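Local coordinates for putative isomerase (PDB 2OQH), which probably works as an enolase-superfamily enzyme of sugar-acid metabolism, perhaps dehydrating D-glucarate to 5-dehydro-4-deoxy-D-glucarate, at residues 323-328 / 343-348; 126-131 / 308-313. All coordinates share one frame; numbering follows the deposited sequence.

In the fold
Both contacts lie in the buried interior of the TIM-barrel part of the chain, with centres about 6 Å apart. Interaction 2 sets strand 127-134 itself against helix 303-315. Interaction 1 joins the turn just after strand 323-324 to strand 344-346. Strands 323-324 and 344-346 both pair with 127-134, the first parallel and the second antiparallel, so backbone bonds such as the probable one from Val-128 N to Leu-345 O tie the two contacts together. Interaction 2 is purely aliphatic, a strand valine on a helix face. Interaction 1 mixes an aromatic ring with leucine, beside an ST turn made by Ser-325.

Interaction 1 (323-328 / 343-348); sequences IDSMYY and GRLRVP
Tyr-327 and Leu-345 carry this contact: methyl CD2 of Leu-345 lies 3.6 Å from CD2 of the Tyr-327 ring and 3.8 Å from its CE2, approaching one flank of the ring at a slant. With CG anti to the backbone N (chi1 -175°), the tyrosine extends its ring from the turn toward segment 343-348. Leu-345 answers with a branched end: CD1 continues the chain outward from CG, leaving CD2 to meet the ring. The backbones stay well apart, 9.3 Å between CA of Tyr-327 and CA of Leu-345, a gap that the long aromatic and the leucine together span. The tyrosine also suits its place because its polar end is provided for. OH makes a hydrogen bond with Leu-338 N, while the ring stacks with His-330.

Packing is looser at Ser-325, whose OG comes no nearer than 4.2 Å to Leu-345 CD1. The hydroxyl's clearer task lies within its own segment, where it accepts a hydrogen bond from Tyr-327 N over 3.2 Å, with an angle of 155° at the hydrogen. A short side chain ending in an acceptor can thus hold the turn from which the ring projects. Leu-345 is further covered by Thr-306 and Leu-310 of helix 303-315 and by Leu-340 of strand 340-341. The flanking residues of strand 344-346 differ: Arg-344 is partly exposed and Arg-346 exposed, and both pack on Glu-127, where long charged chains can reach solvent. The Ser-325 geometry is an ST turn, placed here just after the short, weakly bonded strand 323-324, which pairs in parallel with strand 127-134 to close the (β/α)7β barrel characteristic of this branch of the enolase superfamily.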
loop_
_atom_site.group_PDB
_atom_site.type_symbol
_atom_site.label_atom_id
_atom_site.label_comp_id
_atom_site.label_asym_id
_atom_site.label_seq_id
_atom_site.Cartn_x
_atom_site.Cartn_y
_atom_site.Cartn_z
ATOM N N ILE A 323 -7.225 2.679 -5.217
ATOM C CA ILE A 323 -6.019 2.559 -4.398
ATOM C C ILE A 323 -4.736 2.640 -5.202
ATOM O O ILE A 323 -4.752 2.505 -6.424
ATOM C CB ILE A 323 -5.980 1.216 -3.631
ATOM C CG1 ILE A 323 -5.813 0.063 -4.624
ATOM C CG2 ILE A 323 -7.255 1.040 -2.808
ATOM C CD1 ILE A 323 -5.566 -1.301 -3.972
ATOM N N ASP A 324 -3.628 2.875 -4.501
ATOM C CA ASP A 324 -2.311 2.915 -5.125
ATOM C C ASP A 324 -1.896 1.460 -5.208
ATOM O O ASP A 324 -2.063 0.708 -4.250
ATOM C CB ASP A 324 -1.299 3.672 -4.258
ATOM C CG ASP A 324 -1.362 5.176 -4.457
ATOM O OD1 ASP A 324 -2.077 5.630 -5.377
ATOM O OD2 ASP A 324 -0.678 5.904 -3.699
ATOM N N SER A 325 -1.375 1.045 -6.351
ATOM C CA SER A 325 -0.963 -0.340 -6.496
ATOM C C SER A 325 -0.001 -0.489 -7.642
ATOM O O SER A 325 -0.310 -0.119 -8.770
ATOM C CB SER A 325 -2.174 -1.246 -6.735
ATOM O OG SER A 325 -1.757 -2.575 -7.028
HETATM N N MSE A 326 1.176 -1.022 -7.346
HETATM C CA MSE A 326 2.163 -1.226 -8.391
HETATM C C MSE A 326 2.048 -2.655 -8.890
HETATM O O MSE A 326 2.969 -3.174 -9.518
HETATM C CB MSE A 326 3.582 -0.957 -7.872
HETATM C CG MSE A 326 3.912 0.525 -7.676
HETATM SE SE MSE A 326 2.936 1.709 -8.893
HETATM C CE MSE A 326 1.738 2.484 -7.582
ATOM N N TYR A 327 0.900 -3.277 -8.622
ATOM C CA TYR A 327 0.659 -4.656 -9.035
ATOM C C TYR A 327 0.612 -4.826 -10.553
ATOM O O TYR A 327 0.837 -5.930 -11.056
ATOM C CB TYR A 327 -0.646 -5.191 -8.432
ATOM C CG TYR A 327 -0.882 -6.665 -8.733
ATOM C CD1 TYR A 327 -0.045 -7.645 -8.200
ATOM C CD2 TYR A 327 -1.908 -7.072 -9.585
ATOM C CE1 TYR A 327 -0.221 -9.004 -8.513
ATOM C CE2 TYR A 327 -2.096 -8.433 -9.908
ATOM C CZ TYR A 327 -1.243 -9.391 -9.366
ATOM O OH TYR A 327 -1.398 -10.730 -9.677
ATOM N N TYR A 328 0.313 -3.761 -11.290
ATOM C CA TYR A 328 0.262 -3.896 -12.741
ATOM C C TYR A 328 1.649 -4.036 -13.349
ATOM O O TYR A 328 1.787 -4.237 -14.554
ATOM C CB TYR A 328 -0.497 -2.727 -13.387
ATOM C CG TYR A 328 0.073 -1.344 -13.148
ATOM C CD1 TYR A 328 1.217 -0.901 -13.814
ATOM C CD2 TYR A 328 -0.552 -0.467 -12.265
ATOM C CE1 TYR A 328 1.723 0.391 -13.605
ATOM C CE2 TYR A 328 -0.060 0.823 -12.047
ATOM C CZ TYR A 328 1.072 1.250 -12.717
ATOM O OH TYR A 328 1.529 2.538 -12.510
ATOM N N GLY A 343 -8.477 -1.536 -15.292
ATOM C CA GLY A 343 -8.179 -0.699 -14.135
ATOM C C GLY A 343 -8.690 -1.139 -12.767
ATOM O O GLY A 343 -8.635 -0.364 -11.806
ATOM N N ARG A 344 -9.167 -2.374 -12.657
ATOM C CA ARG A 344 -9.682 -2.871 -11.384
ATOM C C ARG A 344 -9.185 -4.285 -11.063
ATOM O O ARG A 344 -8.977 -5.102 -11.963
ATOM C CB ARG A 344 -11.217 -2.878 -11.406
ATOM C CG ARG A 344 -11.864 -1.580 -11.875
ATOM C CD ARG A 344 -13.379 -1.642 -11.701
ATOM N NE ARG A 344 -13.970 -2.738 -12.463
ATOM C CZ ARG A 344 -15.220 -3.179 -12.320
ATOM N NH1 ARG A 344 -16.039 -2.619 -11.425
ATOM N NH2 ARG A 344 -15.661 -4.180 -13.081
ATOM N N LEU A 345 -8.990 -4.565 -9.777
ATOM C CA LEU A 345 -8.545 -5.880 -9.331
ATOM C C LEU A 345 -9.731 -6.583 -8.697
ATOM O O LEU A 345 -10.492 -5.975 -7.947
ATOM C CB LEU A 345 -7.425 -5.758 -8.296
ATOM C CG LEU A 345 -6.029 -5.414 -8.812
ATOM C CD1 LEU A 345 -5.138 -4.994 -7.658
ATOM C CD2 LEU A 345 -5.442 -6.617 -9.520
ATOM N N ARG A 346 -9.903 -7.861 -9.008
ATOM C CA ARG A 346 -11.008 -8.609 -8.431
ATOM C C ARG A 346 -10.520 -9.253 -7.142
ATOM O O ARG A 346 -9.399 -9.755 -7.072
ATOM C CB ARG A 346 -11.507 -9.680 -9.407
ATOM C CG ARG A 346 -12.748 -10.425 -8.917
ATOM C CD ARG A 346 -13.355 -11.265 -10.027
ATOM N NE ARG A 346 -12.481 -12.372 -10.401
ATOM C CZ ARG A 346 -12.587 -13.059 -11.534
ATOM N NH1 ARG A 346 -13.537 -12.746 -12.409
ATOM N NH2 ARG A 346 -11.747 -14.060 -11.784
ATOM N N VAL A 347 -11.361 -9.226 -6.117
ATOM C CA VAL A 347 -11.000 -9.811 -4.834
ATOM C C VAL A 347 -11.085 -11.337 -4.895
ATOM O O VAL A 347 -12.146 -11.889 -5.196
ATOM C CB VAL A 347 -11.948 -9.318 -3.726
ATOM C CG1 VAL A 347 -11.420 -9.754 -2.371
ATOM C CG2 VAL A 347 -12.086 -7.801 -3.788
ATOM N N PRO A 348 -9.966 -12.036 -4.622
ATOM C CA PRO A 348 -9.926 -13.504 -4.644
ATOM C C PRO A 348 -11.099 -14.101 -3.869
ATOM O O PRO A 348 -11.643 -13.456 -2.968
ATOM C CB PRO A 348 -8.571 -13.813 -4.014
ATOM C CG PRO A 348 -7.723 -12.691 -4.542
ATOM C CD PRO A 348 -8.624 -11.482 -4.359
#

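Interaction 2 (126-131 / 308-313)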
loop_
_atom_site.group_PDB
_atom_site.type_symbol
_atom_site.label_atom_id
_atom_site.label_comp_id
_atom_site.label_asym_id
_atom_site.label_seq_id
_atom_site.Cartn_x
_atom_site.Cartn_y
_atom_site.Cartn_z
ATOM N N ASP A 126 -16.802 -5.846 -4.707
ATOM C CA ASP A 126 -16.050 -6.990 -5.229
ATOM C C ASP A 126 -14.929 -6.604 -6.189
ATOM O O ASP A 126 -14.060 -7.425 -6.500
ATOM C CB ASP A 126 -17.008 -7.971 -5.914
ATOM C CG ASP A 126 -17.703 -7.365 -7.115
ATOM O OD1 ASP A 126 -18.147 -6.196 -7.020
ATOM O OD2 ASP A 126 -17.818 -8.059 -8.158
ATOM N N GLU A 127 -14.949 -5.356 -6.651
ATOM C CA GLU A 127 -13.936 -4.855 -7.565
ATOM C C GLU A 127 -13.189 -3.690 -6.931
ATOM O O GLU A 127 -13.798 -2.793 -6.345
ATOM C CB GLU A 127 -14.578 -4.405 -8.875
ATOM C CG GLU A 127 -15.127 -5.545 -9.716
ATOM C CD GLU A 127 -14.056 -6.553 -10.084
ATOM O OE1 GLU A 127 -12.983 -6.126 -10.560
ATOM O OE2 GLU A 127 -14.284 -7.774 -9.906
ATOM N N VAL A 128 -11.868 -3.710 -7.058
ATOM C CA VAL A 128 -11.026 -2.671 -6.479
ATOM C C VAL A 128 -10.230 -1.875 -7.505
ATOM O O VAL A 128 -9.222 -2.355 -8.019
ATOM C CB VAL A 128 -10.012 -3.273 -5.492
ATOM C CG1 VAL A 128 -9.149 -2.173 -4.905
ATOM C CG2 VAL A 128 -10.741 -4.029 -4.406
ATOM N N PRO A 129 -10.662 -0.639 -7.794
ATOM C CA PRO A 129 -9.974 0.224 -8.759
ATOM C C PRO A 129 -8.555 0.571 -8.297
ATOM O O PRO A 129 -8.305 0.732 -7.096
ATOM C CB PRO A 129 -10.867 1.463 -8.810
ATOM C CG PRO A 129 -12.214 0.950 -8.407
ATOM C CD PRO A 129 -11.878 0.016 -7.284
ATOM N N ILE A 130 -7.625 0.678 -9.241
ATOM C CA ILE A 130 -6.256 1.035 -8.884
ATOM C C ILE A 130 -5.814 2.287 -9.627
ATOM O O ILE A 130 -6.478 2.733 -10.556
ATOM C CB ILE A 130 -5.259 -0.119 -9.151
ATOM C CG1 ILE A 130 -5.209 -0.454 -10.642
ATOM C CG2 ILE A 130 -5.667 -1.334 -8.337
ATOM C CD1 ILE A 130 -4.121 -1.433 -10.993
ATOM N N THR A 131 -4.687 2.840 -9.202
ATOM C CA THR A 131 -4.144 4.072 -9.761
ATOM C C THR A 131 -2.916 3.877 -10.645
ATOM O O THR A 131 -2.090 2.997 -10.399
ATOM C CB THR A 131 -3.751 5.021 -8.621
ATOM O OG1 THR A 131 -4.847 5.126 -7.704
ATOM C CG2 THR A 131 -3.388 6.398 -9.159
ATOM N N ALA A 308 -3.997 -9.691 0.359
ATOM C CA ALA A 308 -4.359 -9.278 1.711
ATOM C C ALA A 308 -5.028 -7.901 1.651
ATOM O O ALA A 308 -6.046 -7.667 2.298
ATOM C CB ALA A 308 -3.120 -9.231 2.586
ATOM N N HIS A 309 -4.455 -6.997 0.862
ATOM C CA HIS A 309 -5.012 -5.656 0.722
ATOM C C HIS A 309 -6.409 -5.669 0.107
ATOM O O HIS A 309 -7.290 -4.919 0.529
ATOM C CB HIS A 309 -4.082 -4.782 -0.122
ATOM C CG HIS A 309 -3.021 -4.089 0.673
ATOM N ND1 HIS A 309 -3.019 -4.073 2.052
ATOM C CD2 HIS A 309 -1.967 -3.335 0.286
ATOM C CE1 HIS A 309 -2.010 -3.334 2.480
ATOM N NE2 HIS A 309 -1.357 -2.875 1.427
ATOM N N LEU A 310 -6.606 -6.533 -0.887
ATOM C CA LEU A 310 -7.894 -6.644 -1.558
ATOM C C LEU A 310 -8.979 -7.092 -0.588
ATOM O O LEU A 310 -10.120 -6.655 -0.693
ATOM C CB LEU A 310 -7.795 -7.625 -2.734
ATOM C CG LEU A 310 -6.899 -7.119 -3.865
ATOM C CD1 LEU A 310 -6.670 -8.209 -4.918
ATOM C CD2 LEU A 310 -7.562 -5.902 -4.484
ATOM N N ALA A 311 -8.622 -7.966 0.352
ATOM C CA ALA A 311 -9.585 -8.442 1.343
ATOM C C ALA A 311 -9.983 -7.275 2.246
ATOM O O ALA A 311 -11.143 -7.128 2.623
ATOM C CB ALA A 311 -8.979 -9.569 2.179
ATOM N N VAL A 312 -9.010 -6.437 2.580
ATOM C CA VAL A 312 -9.294 -5.297 3.430
ATOM C C VAL A 312 -10.202 -4.306 2.711
ATOM O O VAL A 312 -11.234 -3.912 3.244
ATOM C CB VAL A 312 -8.002 -4.604 3.878
ATOM C CG1 VAL A 312 -8.330 -3.357 4.690
ATOM C CG2 VAL A 312 -7.179 -5.571 4.728
ATOM N N VAL A 313 -9.833 -3.924 1.493
ATOM C CA VAL A 313 -10.640 -2.978 0.733
ATOM C C VAL A 313 -12.061 -3.495 0.544
ATOM O O VAL A 313 -13.038 -2.771 0.755
ATOM C CB VAL A 313 -10.026 -2.699 -0.659
ATOM C CG1 VAL A 313 -10.967 -1.820 -1.471
ATOM C CG2 VAL A 313 -8.671 -2.022 -0.512
#
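Val-312 O is gripped by two hydroxyls, hydrogen-bonding with both Ser-315 OG and Thr-316 OG1, in the same stretch of helix that presents Leu-310 and Val-313 to Val-128 of the strand. Val-313 and Leu-310, three residues apart, lie on the same face of helix 303-315, and together they receive the single valine of the strand. CG2 of Val-128 does most of the touching, 3.7 Å from Leu-310 CD2 and likewise 3.7 Å from Val-313 CG1. The two valines reach toward each other tip to tip, and CG1 of Val-128 adds a second approach of 3.9 Å to Val-313 CG1. Leu-310 arrives differently: the side chain does not set out toward the strand, but with CG beside the backbone N (chi1 -67°) its end bends in, bringing CD2 to 3.7 Å from Val-128 CB.

This is the strand-on-helix layer of a TIM barrel, the parallel strands inside and the helices around them. Beta-branched valine fits an extended strand and offers two methyls to the helix, whereas leucine supplies the extra reach its starting direction demands. Ile-323 of the neighbouring strand touches both Val-128 and Val-313, continuing the apolar layer onto the next strand.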